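Local coordinates for protein pilus tip adhesin Cpa (Streptococcus pyogenes, PDB 4C0Z) that sits at the pilus tip and attaches covalently, through reactive thioester bonds, to targets on host cell surfaces, so mediating adhesion of streptococcal pili, at residues L41-D46 against Q204-A209; H61-S66 against Q72-L77; W135-S140 against I175-V180; S141-T146 against N169-L174. One frame throughout, in Å; residues are numbered along the deposited sequence.

Interaction 1 (L41-D46 against Q204-A209); sequences LKVNLD and QNLLSA. With SPD (spermidine), chain B.
The interior of the antiparallel beta barrel of the thioester domain is packed here by Leu41 and Val43 of strand 41-44 against Leu206 of strand 205-211. The two strands are not direct partners: strand 51-56 lies between them in the sheet and pairs with both, so no hydrogen bond crosses this contact. Their nearest alpha carbons, Val43 CA and Ser208 CA, are 8.3 Å apart, and side chains directed from each strand toward the other span the distance.

Leu206 carries the contact with its two methyl groups. With CG anti to its carbonyl carbon (chi1 -60°), its branched end spreads between two partners. CD2 lies 3.9 Å from CD1 of Leu41, and these two leucine side chains cross at about a right angle. Val43, by contrast, slides past Leu206 in the opposite direction. Branched aliphatic residues suit the place: all three are buried, and Leu41 and Leu206 also press on Cys55 of the strand between them.

Cys55 is the thioester partner of Gln204, the residue at the head of segment 204-209. In this structure the glutamine acyl carbon is instead joined to spermidine, with Gln204 CD 1.4 Å from spermidine N10, as in an amide. The side chain reaches the ligand extended beyond CG (chi2 174°). Through its other methyl, CD1, Leu206 makes the shorter apolar approach of the contact, 3.7 Å from Val43 CG1.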
# COMPACT_ATOMS: atom_id res chain seq x y z
N LEU I 41 3.44 -7.43 12.85
CA LEU I 41 2.43 -8.40 12.45
C LEU I 41 2.71 -9.77 12.98
O LEU I 41 3.86 -10.23 13.00
CB LEU I 41 2.22 -8.41 10.93
CG LEU I 41 2.06 -7.05 10.25
CD1 LEU I 41 2.07 -7.18 8.74
CD2 LEU I 41 0.83 -6.32 10.74
N LYS I 42 1.65 -10.41 13.46
CA LYS I 42 1.72 -11.74 14.04
C LYS I 42 0.56 -12.60 13.57
O LYS I 42 -0.48 -12.08 13.20
CB LYS I 42 1.66 -11.65 15.58
CG LYS I 42 3.00 -11.83 16.28
CD LYS I 42 3.92 -10.63 16.24
CE LYS I 42 4.82 -10.54 17.44
NZ LYS I 42 6.25 -10.64 17.06
N VAL I 43 0.77 -13.92 13.61
CA VAL I 43 -0.25 -14.94 13.37
C VAL I 43 -0.18 -15.92 14.53
O VAL I 43 0.92 -16.23 15.00
CB VAL I 43 -0.24 -15.68 11.99
CG1 VAL I 43 -0.53 -14.74 10.84
CG2 VAL I 43 1.06 -16.45 11.76
N ASN I 44 -1.34 -16.37 15.01
CA ASN I 44 -1.43 -17.40 16.05
C ASN I 44 -2.76 -18.17 15.91
O ASN I 44 -3.67 -17.71 15.21
CB ASN I 44 -1.15 -16.86 17.47
CG ASN I 44 -2.33 -16.30 18.22
OD1 ASN I 44 -3.24 -15.70 17.67
ND2 ASN I 44 -2.29 -16.43 19.51
N LEU I 45 -2.82 -19.36 16.47
CA LEU I 45 -3.98 -20.24 16.37
C LEU I 45 -4.51 -20.57 17.78
O LEU I 45 -3.87 -21.31 18.52
CB LEU I 45 -3.56 -21.51 15.60
CG LEU I 45 -4.60 -22.59 15.30
CD1 LEU I 45 -5.52 -22.15 14.19
CD2 LEU I 45 -3.93 -23.86 14.87
N ASP I 46 -5.66 -19.95 18.15
CA ASP I 46 -6.36 -20.08 19.44
C ASP I 46 -5.42 -19.88 20.67
O ASP I 46 -5.31 -20.78 21.52
CB ASP I 46 -7.15 -21.42 19.53
CG ASP I 46 -8.20 -21.61 18.47
OD1 ASP I 46 -9.31 -21.03 18.63
OD2 ASP I 46 -7.92 -22.31 17.46
N GLN I 204 -4.82 -7.56 3.49
CA GLN I 204 -3.55 -8.12 3.03
C GLN I 204 -3.36 -9.57 3.43
O GLN I 204 -3.76 -9.99 4.53
CB GLN I 204 -2.37 -7.32 3.61
CG GLN I 204 -2.26 -5.92 3.01
CD GLN I 204 -1.20 -5.11 3.70
OE1 GLN I 204 -1.05 -5.16 4.92
N ASN I 205 -2.69 -10.33 2.56
CA ASN I 205 -2.28 -11.70 2.88
C ASN I 205 -0.99 -11.60 3.69
O ASN I 205 -0.36 -10.54 3.71
CB ASN I 205 -2.07 -12.54 1.63
CG ASN I 205 -3.33 -12.73 0.85
OD1 ASN I 205 -4.32 -13.23 1.36
ND2 ASN I 205 -3.33 -12.30 -0.39
N LEU I 206 -0.65 -12.65 4.41
CA LEU I 206 0.53 -12.63 5.26
C LEU I 206 1.47 -13.77 4.92
O LEU I 206 1.10 -14.71 4.21
CB LEU I 206 0.12 -12.68 6.76
CG LEU I 206 -0.76 -11.55 7.31
CD1 LEU I 206 -1.24 -11.85 8.71
CD2 LEU I 206 -0.02 -10.22 7.33
N LEU I 207 2.70 -13.67 5.40
CA LEU I 207 3.69 -14.71 5.20
C LEU I 207 4.57 -14.85 6.45
O LEU I 207 4.78 -13.88 7.18
CB LEU I 207 4.50 -14.58 3.87
CG LEU I 207 5.24 -13.28 3.58
CD1 LEU I 207 6.61 -13.26 4.27
CD2 LEU I 207 5.43 -13.11 2.09
N SER I 208 5.02 -16.07 6.71
CA SER I 208 5.83 -16.39 7.89
C SER I 208 6.73 -17.58 7.61
O SER I 208 6.40 -18.43 6.78
CB SER I 208 4.92 -16.68 9.08
OG SER I 208 5.67 -16.70 10.28
N ALA I 209 7.88 -17.63 8.29
CA ALA I 209 8.83 -18.74 8.16
C ALA I 209 9.19 -19.29 9.53
O ALA I 209 9.20 -18.54 10.52
CB ALA I 209 10.08 -18.30 7.42
N1 SPD B . -2.75 4.05 0.74
C2 SPD B . -3.29 3.15 -0.27
C3 SPD B . -3.02 1.68 0.13
C4 SPD B . -3.20 1.44 1.61
C5 SPD B . -2.70 0.02 1.88
N6 SPD B . -1.76 -0.01 2.99
C7 SPD B . -1.41 -1.41 3.36
C8 SPD B . 0.04 -1.75 2.86
C9 SPD B . 0.40 -3.22 3.22
N10 SPD B . -0.64 -4.18 2.85

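Interaction 2 (H61-S66 against Q72-L77); sequences HFPSKS and QWYKKL. With SPD (spermidine), chain B.
Pro63 and Ser64 run in an extended, polyproline-like backbone past the beginning of strand 72-78, closest where Pro63 CA and Gln72 CA are 6.5 Å apart. Strand pairing is absent here, and the side-chain amide of Gln72 makes the polar link instead. Its chain, bent at chi2 (83°), folds the amide toward the loop, where both of its polar atoms meet the same residue. Ser64 N donates to Gln72 OE1 over 2.7 Å in a nearly straight bond, 167° at the hydrogen, although the donor is tilted from the carbonyl plane. Gln72 NE2 in turn donates to Ser64 OG at 3.0 Å, a more bent bond with the hydroxyl oxygen slightly out of the amide plane.

Next to this pair, Pro63 CG packs against the phenol oxygen, 3.7 Å from Tyr74 OH, with the two side chains crossing at about a right angle. The ring of Pro63 also packs on Leu206, as does Tyr74. The phenol oxygen has its own polar partner, the backbone O of Gln204.

Phe62, just before the proline, belongs to the spermidine pocket: the ligand's C7 lies over one ring face near its rim, 3.6 Å from Phe62 CD2. His39 stacks on the same phenylalanine, and His61 of the second subunit also meets its ring.

The main-chain N-H of Ser64 must have an acceptor, and it alone identifies OE1; the bond from NE2 to Ser64 OG then helps hold the amide's rotation. Together they tie the pocket-bearing loop to the barrel strand.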
# COMPACT_ATOMS: atom_id res chain seq x y z
N HIS I 61 -5.89 -3.61 2.76
CA HIS I 61 -5.82 -3.07 4.12
C HIS I 61 -4.85 -3.82 4.99
O HIS I 61 -4.80 -5.05 4.95
CB HIS I 61 -7.20 -3.11 4.81
CG HIS I 61 -8.17 -2.07 4.36
ND1 HIS I 61 -8.12 -0.79 4.86
CD2 HIS I 61 -9.20 -2.17 3.50
CE1 HIS I 61 -9.10 -0.13 4.25
NE2 HIS I 61 -9.80 -0.94 3.44
N PHE I 62 -4.14 -3.08 5.86
CA PHE I 62 -3.26 -3.68 6.87
C PHE I 62 -4.14 -4.51 7.81
O PHE I 62 -5.27 -4.10 8.08
CB PHE I 62 -2.61 -2.57 7.74
CG PHE I 62 -1.30 -2.00 7.25
CD1 PHE I 62 -0.15 -2.78 7.26
CD2 PHE I 62 -1.21 -0.67 6.84
CE1 PHE I 62 1.06 -2.26 6.81
CE2 PHE I 62 0.00 -0.15 6.41
CZ PHE I 62 1.14 -0.95 6.40
N PRO I 63 -3.66 -5.63 8.40
CA PRO I 63 -4.46 -6.31 9.43
C PRO I 63 -4.71 -5.33 10.60
O PRO I 63 -3.86 -4.47 10.89
CB PRO I 63 -3.57 -7.49 9.85
CG PRO I 63 -2.60 -7.67 8.71
CD PRO I 63 -2.34 -6.28 8.24
N SER I 64 -5.88 -5.42 11.21
CA SER I 64 -6.27 -4.59 12.34
C SER I 64 -5.35 -4.82 13.55
O SER I 64 -4.79 -5.91 13.71
CB SER I 64 -7.69 -4.90 12.79
OG SER I 64 -8.64 -4.74 11.75
N LYS I 65 -5.22 -3.79 14.39
CA LYS I 65 -4.46 -3.86 15.65
C LYS I 65 -5.11 -4.87 16.59
O LYS I 65 -6.33 -5.07 16.50
CB LYS I 65 -4.37 -2.47 16.29
CG LYS I 65 -3.51 -1.52 15.45
CD LYS I 65 -3.20 -0.23 16.16
CE LYS I 65 -2.38 0.71 15.30
NZ LYS I 65 -1.11 0.09 14.81
N SER I 66 -4.32 -5.52 17.45
CA SER I 66 -4.82 -6.54 18.38
C SER I 66 -5.93 -6.07 19.31
O SER I 66 -6.74 -6.90 19.71
CB SER I 66 -3.68 -7.17 19.19
OG SER I 66 -2.87 -6.16 19.76
N GLN I 72 -9.11 -10.36 11.75
CA GLN I 72 -8.95 -10.93 10.41
C GLN I 72 -8.51 -12.36 10.53
O GLN I 72 -7.64 -12.69 11.35
CB GLN I 72 -8.02 -10.13 9.50
CG GLN I 72 -8.68 -8.88 8.96
CD GLN I 72 -8.58 -7.78 9.97
OE1 GLN I 72 -7.51 -7.53 10.56
NE2 GLN I 72 -9.72 -7.17 10.30
N TRP I 73 -9.16 -13.22 9.72
CA TRP I 73 -8.93 -14.67 9.74
C TRP I 73 -8.20 -15.14 8.53
O TRP I 73 -8.41 -14.62 7.43
CB TRP I 73 -10.24 -15.42 9.96
CG TRP I 73 -11.00 -14.89 11.14
CD1 TRP I 73 -12.08 -14.06 11.11
CD2 TRP I 73 -10.62 -15.00 12.52
NE1 TRP I 73 -12.45 -13.71 12.38
CE2 TRP I 73 -11.57 -14.27 13.28
CE3 TRP I 73 -9.58 -15.66 13.21
CZ2 TRP I 73 -11.53 -14.22 14.68
CZ3 TRP I 73 -9.54 -15.60 14.59
CH2 TRP I 73 -10.50 -14.87 15.31
N TYR I 74 -7.28 -16.10 8.74
CA TYR I 74 -6.36 -16.60 7.72
C TYR I 74 -6.31 -18.12 7.59
O TYR I 74 -6.50 -18.83 8.58
CB TYR I 74 -4.93 -16.07 7.98
CG TYR I 74 -4.81 -14.57 7.81
CD1 TYR I 74 -5.17 -13.69 8.84
CD2 TYR I 74 -4.33 -14.02 6.63
CE1 TYR I 74 -5.11 -12.30 8.66
CE2 TYR I 74 -4.25 -12.64 6.45
CZ TYR I 74 -4.64 -11.79 7.46
OH TYR I 74 -4.57 -10.42 7.28
N LYS I 75 -6.03 -18.59 6.36
CA LYS I 75 -5.87 -20.01 6.02
C LYS I 75 -4.36 -20.21 5.76
O LYS I 75 -3.77 -19.47 4.96
CB LYS I 75 -6.69 -20.34 4.77
CG LYS I 75 -6.58 -21.77 4.24
CD LYS I 75 -7.48 -21.91 3.03
CE LYS I 75 -7.56 -23.34 2.55
NZ LYS I 75 -8.47 -23.48 1.39
N LYS I 76 -3.73 -21.17 6.44
CA LYS I 76 -2.30 -21.47 6.27
C LYS I 76 -2.09 -22.35 5.02
O LYS I 76 -2.70 -23.40 4.89
CB LYS I 76 -1.71 -22.14 7.53
CG LYS I 76 -0.19 -22.36 7.48
CD LYS I 76 0.34 -22.92 8.78
CE LYS I 76 1.72 -23.53 8.62
NZ LYS I 76 2.39 -23.82 9.93
N LEU I 77 -1.20 -21.91 4.12
CA LEU I 77 -0.87 -22.62 2.89
C LEU I 77 0.62 -22.78 2.79
O LEU I 77 1.37 -22.09 3.49
CB LEU I 77 -1.37 -21.86 1.64
CG LEU I 77 -2.87 -21.49 1.55
CD1 LEU I 77 -3.08 -20.47 0.46
CD2 LEU I 77 -3.73 -22.73 1.26
N1 SPD B . -2.75 4.05 0.74
C2 SPD B . -3.29 3.15 -0.27
C3 SPD B . -3.02 1.68 0.13
C4 SPD B . -3.20 1.44 1.61
C5 SPD B . -2.70 0.02 1.88
N6 SPD B . -1.76 -0.01 2.99
C7 SPD B . -1.41 -1.41 3.36
C8 SPD B . 0.04 -1.75 2.86
C9 SPD B . 0.40 -3.22 3.22
N10 SPD B . -0.64 -4.18 2.85

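Interaction 3 (W135-S140 against I175-V180)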
# COMPACT_ATOMS: atom_id res chain seq x y z
N TRP I 135 8.32 -6.65 0.55
CA TRP I 135 7.52 -5.90 -0.43
C TRP I 135 8.21 -5.76 -1.77
O TRP I 135 7.53 -5.76 -2.79
CB TRP I 135 7.13 -4.51 0.09
CG TRP I 135 6.06 -4.51 1.13
CD1 TRP I 135 5.02 -5.37 1.23
CD2 TRP I 135 5.85 -3.50 2.13
NE1 TRP I 135 4.21 -5.01 2.27
CE2 TRP I 135 4.69 -3.86 2.84
CE3 TRP I 135 6.55 -2.35 2.50
CZ2 TRP I 135 4.22 -3.12 3.91
CZ3 TRP I 135 6.09 -1.62 3.57
CH2 TRP I 135 4.92 -1.98 4.25
N TYR I 136 9.56 -5.65 -1.76
CA TYR I 136 10.36 -5.57 -2.98
C TYR I 136 10.06 -6.80 -3.86
O TYR I 136 9.93 -6.67 -5.08
CB TYR I 136 11.86 -5.49 -2.62
CG TYR I 136 12.79 -5.48 -3.81
CD1 TYR I 136 13.02 -4.31 -4.53
CD2 TYR I 136 13.45 -6.63 -4.21
CE1 TYR I 136 13.88 -4.30 -5.63
CE2 TYR I 136 14.31 -6.63 -5.31
CZ TYR I 136 14.52 -5.46 -6.02
OH TYR I 136 15.34 -5.45 -7.11
N TYR I 137 9.92 -7.99 -3.25
CA TYR I 137 9.65 -9.22 -3.99
C TYR I 137 8.17 -9.51 -4.19
O TYR I 137 7.77 -9.89 -5.29
CB TYR I 137 10.36 -10.42 -3.35
CG TYR I 137 11.85 -10.40 -3.60
CD1 TYR I 137 12.38 -10.78 -4.83
CD2 TYR I 137 12.74 -9.94 -2.63
CE1 TYR I 137 13.75 -10.71 -5.09
CE2 TYR I 137 14.11 -9.90 -2.86
CZ TYR I 137 14.61 -10.28 -4.09
OH TYR I 137 15.97 -10.20 -4.30
N THR I 138 7.36 -9.36 -3.14
CA THR I 138 5.93 -9.70 -3.22
C THR I 138 5.08 -8.72 -4.03
O THR I 138 4.06 -9.13 -4.60
CB THR I 138 5.34 -9.81 -1.82
OG1 THR I 138 5.41 -8.53 -1.18
CG2 THR I 138 6.00 -10.89 -0.98
N ASP I 139 5.47 -7.45 -4.04
CA ASP I 139 4.69 -6.39 -4.69
C ASP I 139 5.49 -5.57 -5.69
O ASP I 139 4.98 -4.56 -6.17
CB ASP I 139 4.12 -5.48 -3.60
CG ASP I 139 2.96 -6.10 -2.87
OD1 ASP I 139 3.21 -6.83 -1.87
OD2 ASP I 139 1.81 -5.94 -3.34
N SER I 140 6.71 -6.01 -6.03
CA SER I 140 7.63 -5.32 -6.94
C SER I 140 7.78 -3.84 -6.54
O SER I 140 7.74 -2.96 -7.41
CB SER I 140 7.22 -5.50 -8.40
OG SER I 140 7.13 -6.87 -8.76
N ILE I 175 18.00 -7.36 -0.25
CA ILE I 175 17.38 -7.41 -1.58
C ILE I 175 18.37 -7.82 -2.69
O ILE I 175 17.97 -7.88 -3.85
CB ILE I 175 16.60 -6.11 -1.94
CG1 ILE I 175 17.55 -4.89 -2.08
CG2 ILE I 175 15.46 -5.85 -0.94
CD1 ILE I 175 17.01 -3.75 -2.89
N ASN I 176 19.64 -8.09 -2.33
CA ASN I 176 20.67 -8.53 -3.27
C ASN I 176 20.93 -10.04 -3.07
O ASN I 176 21.60 -10.40 -2.09
CB ASN I 176 21.96 -7.70 -3.08
CG ASN I 176 23.10 -8.03 -4.02
OD1 ASN I 176 22.98 -8.82 -4.98
ND2 ASN I 176 24.24 -7.41 -3.78
N PRO I 177 20.41 -10.93 -3.95
CA PRO I 177 20.61 -12.37 -3.75
C PRO I 177 22.07 -12.81 -3.72
O PRO I 177 22.41 -13.66 -2.89
CB PRO I 177 19.84 -13.02 -4.91
CG PRO I 177 18.90 -11.98 -5.38
CD PRO I 177 19.59 -10.67 -5.16
N LYS I 178 22.94 -12.21 -4.57
CA LYS I 178 24.37 -12.50 -4.63
C LYS I 178 25.05 -12.25 -3.28
O LYS I 178 25.82 -13.09 -2.83
CB LYS I 178 25.05 -11.70 -5.75
CG LYS I 178 24.68 -12.17 -7.16
CD LYS I 178 25.28 -11.27 -8.23
CE LYS I 178 24.90 -11.70 -9.63
NZ LYS I 178 23.49 -11.37 -9.97
N GLU I 179 24.70 -11.13 -2.62
CA GLU I 179 25.20 -10.74 -1.29
C GLU I 179 24.78 -11.76 -0.21
O GLU I 179 25.64 -12.20 0.55
CB GLU I 179 24.71 -9.31 -0.93
CG GLU I 179 25.01 -8.82 0.49
CD GLU I 179 26.47 -8.76 0.93
OE1 GLU I 179 27.34 -8.41 0.10
OE2 GLU I 179 26.73 -9.03 2.12
N VAL I 180 23.48 -12.13 -0.17
CA VAL I 180 22.92 -13.10 0.79
C VAL I 180 23.54 -14.50 0.59
O VAL I 180 23.85 -15.17 1.57
CB VAL I 180 21.36 -13.14 0.79
CG1 VAL I 180 20.83 -13.97 1.96
CG2 VAL I 180 20.76 -11.74 0.83
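Tyr136 and Ile175 begin the tight part of this contact, between the last turn of helix 123-138 and the short link leading into helix 177-181. The isoleucine lies over one face of the tyrosine ring: its CB is 4.2 Å from the ring centroid, 23° off the normal, a CH-pi contact. CG2 adds apolar packing 3.9 Å from Tyr136 CD2. Tyr136 presents this face because its CG lies anti to the backbone N (chi1 177°), which carries the ring outward from the helix; Arg92 engages the same ring in a cation-pi contact.

Tyr137, buried, completes the tight part with its hydroxyl oxygen. This OH is 3.6 Å from Pro177 CG and also approaches Ile175 O, at 3.1 Å. A long phenol suits this position, spanning to the link while its ring packs on Asn101 and Ile105 of helix 98-108.

Beyond the proline the segment turns to its loose side. Lys178 is exposed and poorly ordered, and Glu179, likewise poorly ordered, forms a salt bridge with Arg173 of the preceding helix.

Asn176 occupies the N-cap position, and Pro177 follows it. Proline suits the first helical residue, whose N-H the helix does not need. The arrangement is a helix-link-helix junction, from 161-174 to 177-181, with an asparagine N-cap and a proline in the first turn, its link lying against the last turn of helix 123-138.

Interaction 4 (S141-T146 against N169-L174)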
# COMPACT_ATOMS: atom_id res chain seq x y z
N SER I 141 7.88 -3.55 -5.22
CA SER I 141 8.02 -2.17 -4.77
C SER I 141 9.36 -1.61 -5.22
O SER I 141 10.38 -2.31 -5.21
CB SER I 141 7.80 -2.03 -3.27
OG SER I 141 8.92 -2.50 -2.55
N TYR I 142 9.34 -0.37 -5.71
CA TYR I 142 10.50 0.28 -6.29
C TYR I 142 11.62 0.59 -5.30
O TYR I 142 11.42 1.34 -4.35
CB TYR I 142 10.07 1.56 -7.05
CG TYR I 142 11.17 2.23 -7.84
CD1 TYR I 142 11.54 1.75 -9.09
CD2 TYR I 142 11.82 3.36 -7.35
CE1 TYR I 142 12.55 2.37 -9.83
CE2 TYR I 142 12.83 3.98 -8.08
CZ TYR I 142 13.19 3.49 -9.33
OH TYR I 142 14.17 4.12 -10.04
N ILE I 143 12.79 -0.01 -5.51
CA ILE I 143 14.01 0.27 -4.73
C ILE I 143 15.16 0.37 -5.73
O ILE I 143 15.59 -0.65 -6.28
CB ILE I 143 14.32 -0.73 -3.58
CG1 ILE I 143 13.14 -0.94 -2.61
CG2 ILE I 143 15.57 -0.25 -2.83
CD1 ILE I 143 13.27 -2.06 -1.58
N SER I 144 15.60 1.60 -6.03
CA SER I 144 16.71 1.84 -6.95
C SER I 144 17.98 2.08 -6.16
O SER I 144 18.98 1.40 -6.38
CB SER I 144 16.42 3.04 -7.86
OG SER I 144 16.17 4.21 -7.10
N ASP I 145 17.93 3.05 -5.23
CA ASP I 145 19.06 3.45 -4.40
C ASP I 145 18.70 3.44 -2.93
O ASP I 145 17.96 4.30 -2.45
CB ASP I 145 19.61 4.83 -4.85
CG ASP I 145 20.85 5.30 -4.10
OD1 ASP I 145 21.70 4.44 -3.77
OD2 ASP I 145 20.98 6.52 -3.89
N THR I 146 19.25 2.45 -2.20
CA THR I 146 19.05 2.25 -0.77
C THR I 146 19.64 3.39 0.06
O THR I 146 19.21 3.59 1.19
CB THR I 146 19.59 0.88 -0.34
OG1 THR I 146 20.95 0.77 -0.75
CG2 THR I 146 18.78 -0.27 -0.92
N ASN I 169 21.77 0.11 4.84
CA ASN I 169 22.75 -0.91 4.51
C ASN I 169 22.16 -2.31 4.59
O ASN I 169 22.44 -3.14 3.72
CB ASN I 169 24.00 -0.78 5.39
CG ASN I 169 25.30 -1.00 4.65
OD1 ASN I 169 25.43 -1.91 3.81
ND2 ASN I 169 26.26 -0.11 4.87
N ALA I 170 21.33 -2.57 5.63
CA ALA I 170 20.68 -3.87 5.83
C ALA I 170 19.67 -4.17 4.72
O ALA I 170 19.61 -5.31 4.27
CB ALA I 170 20.03 -3.93 7.19
N LEU I 171 18.93 -3.13 4.24
CA LEU I 171 17.97 -3.27 3.13
C LEU I 171 18.70 -3.64 1.84
O LEU I 171 18.26 -4.56 1.14
CB LEU I 171 17.14 -1.98 2.95
CG LEU I 171 16.10 -1.99 1.80
CD1 LEU I 171 14.95 -2.97 2.08
CD2 LEU I 171 15.57 -0.59 1.54
N LYS I 172 19.83 -2.95 1.56
CA LYS I 172 20.70 -3.16 0.41
C LYS I 172 21.15 -4.62 0.33
O LYS I 172 21.08 -5.24 -0.74
CB LYS I 172 21.92 -2.22 0.48
CG LYS I 172 22.73 -2.16 -0.81
CD LYS I 172 24.06 -1.45 -0.63
CE LYS I 172 24.77 -1.19 -1.94
NZ LYS I 172 25.26 -2.43 -2.58
N ARG I 173 21.60 -5.16 1.47
CA ARG I 173 22.08 -6.53 1.58
C ARG I 173 20.96 -7.56 1.42
O ARG I 173 21.16 -8.54 0.70
CB ARG I 173 22.87 -6.74 2.88
CG ARG I 173 24.19 -5.98 2.93
CD ARG I 173 24.84 -6.05 4.29
NE ARG I 173 25.51 -7.34 4.52
CZ ARG I 173 26.02 -7.72 5.68
NH1 ARG I 173 25.95 -6.93 6.74
NH2 ARG I 173 26.60 -8.91 5.80
N LEU I 174 19.79 -7.33 2.04
CA LEU I 174 18.63 -8.24 1.97
C LEU I 174 18.02 -8.42 0.57
O LEU I 174 17.53 -9.51 0.26
CB LEU I 174 17.51 -7.81 2.95
CG LEU I 174 17.76 -7.99 4.44
CD1 LEU I 174 16.63 -7.38 5.25
CD2 LEU I 174 17.94 -9.45 4.81
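Apolar packing joins Ile143 and Thr146 of the loop after helix 123-138 to Leu171 on helix 161-174. Ile143 and Leu171 reach toward each other tip to tip, with Ile143 CD1 4.1 Å from Leu171 CD1. The other leucine methyl, CD2, lies equally far from Thr146 CG2. Leu171 extends this forked end toward the loop with CG anti to its backbone N (chi1 180°), and Ile143 meets it with its longer branch.

Van der Waals contact between a polar atom and a hydrocarbon stem makes up the rest. Thr146 OG1 sits 3.4 Å from Lys172 CB, and Lys172 CG is just as near to that oxygen; the two side chains cross at about a right angle. Thr146 CG2 meanwhile faces the helix backbone, 3.7 Å from Lys172 CA. Threonine serves both neighbours, its methyl group against Leu171 and its oxygen along the lysine stem, while the amino end of Lys172 leads away from the contact. No hydrogen bond links the segments.

Leu171 also touches Asn132 of helix 123-138 and Phe150. The loop leaving helix 123-138 thus lies against helix 161-174 on its way to helix 151-157, with Ile143 touching Tyr136, Ile175 and Leu171.

In the fold
Interactions 1 and 2 belong to the barrel, interactions 3 and 4 to the helical part on the opposite side of the chain's centre. The first pair is buried and adjoins spermidine, meeting through Leu206 on Tyr74; yet interaction 1 is purely apolar across its strands, whereas interaction 2 depends on a side-chain amide. Interactions 3 and 4, partly buried, share helices: 161-174 ends just before the link used by interaction 3, and a backbone hydrogen bond joins Ser141 N to Trp135 O. One tyrosine face and one phenol oxygen carry interaction 3, aliphatic tips and a lysine stem interaction 4. Barrel and helices meet where Leu207 packs on Thr138.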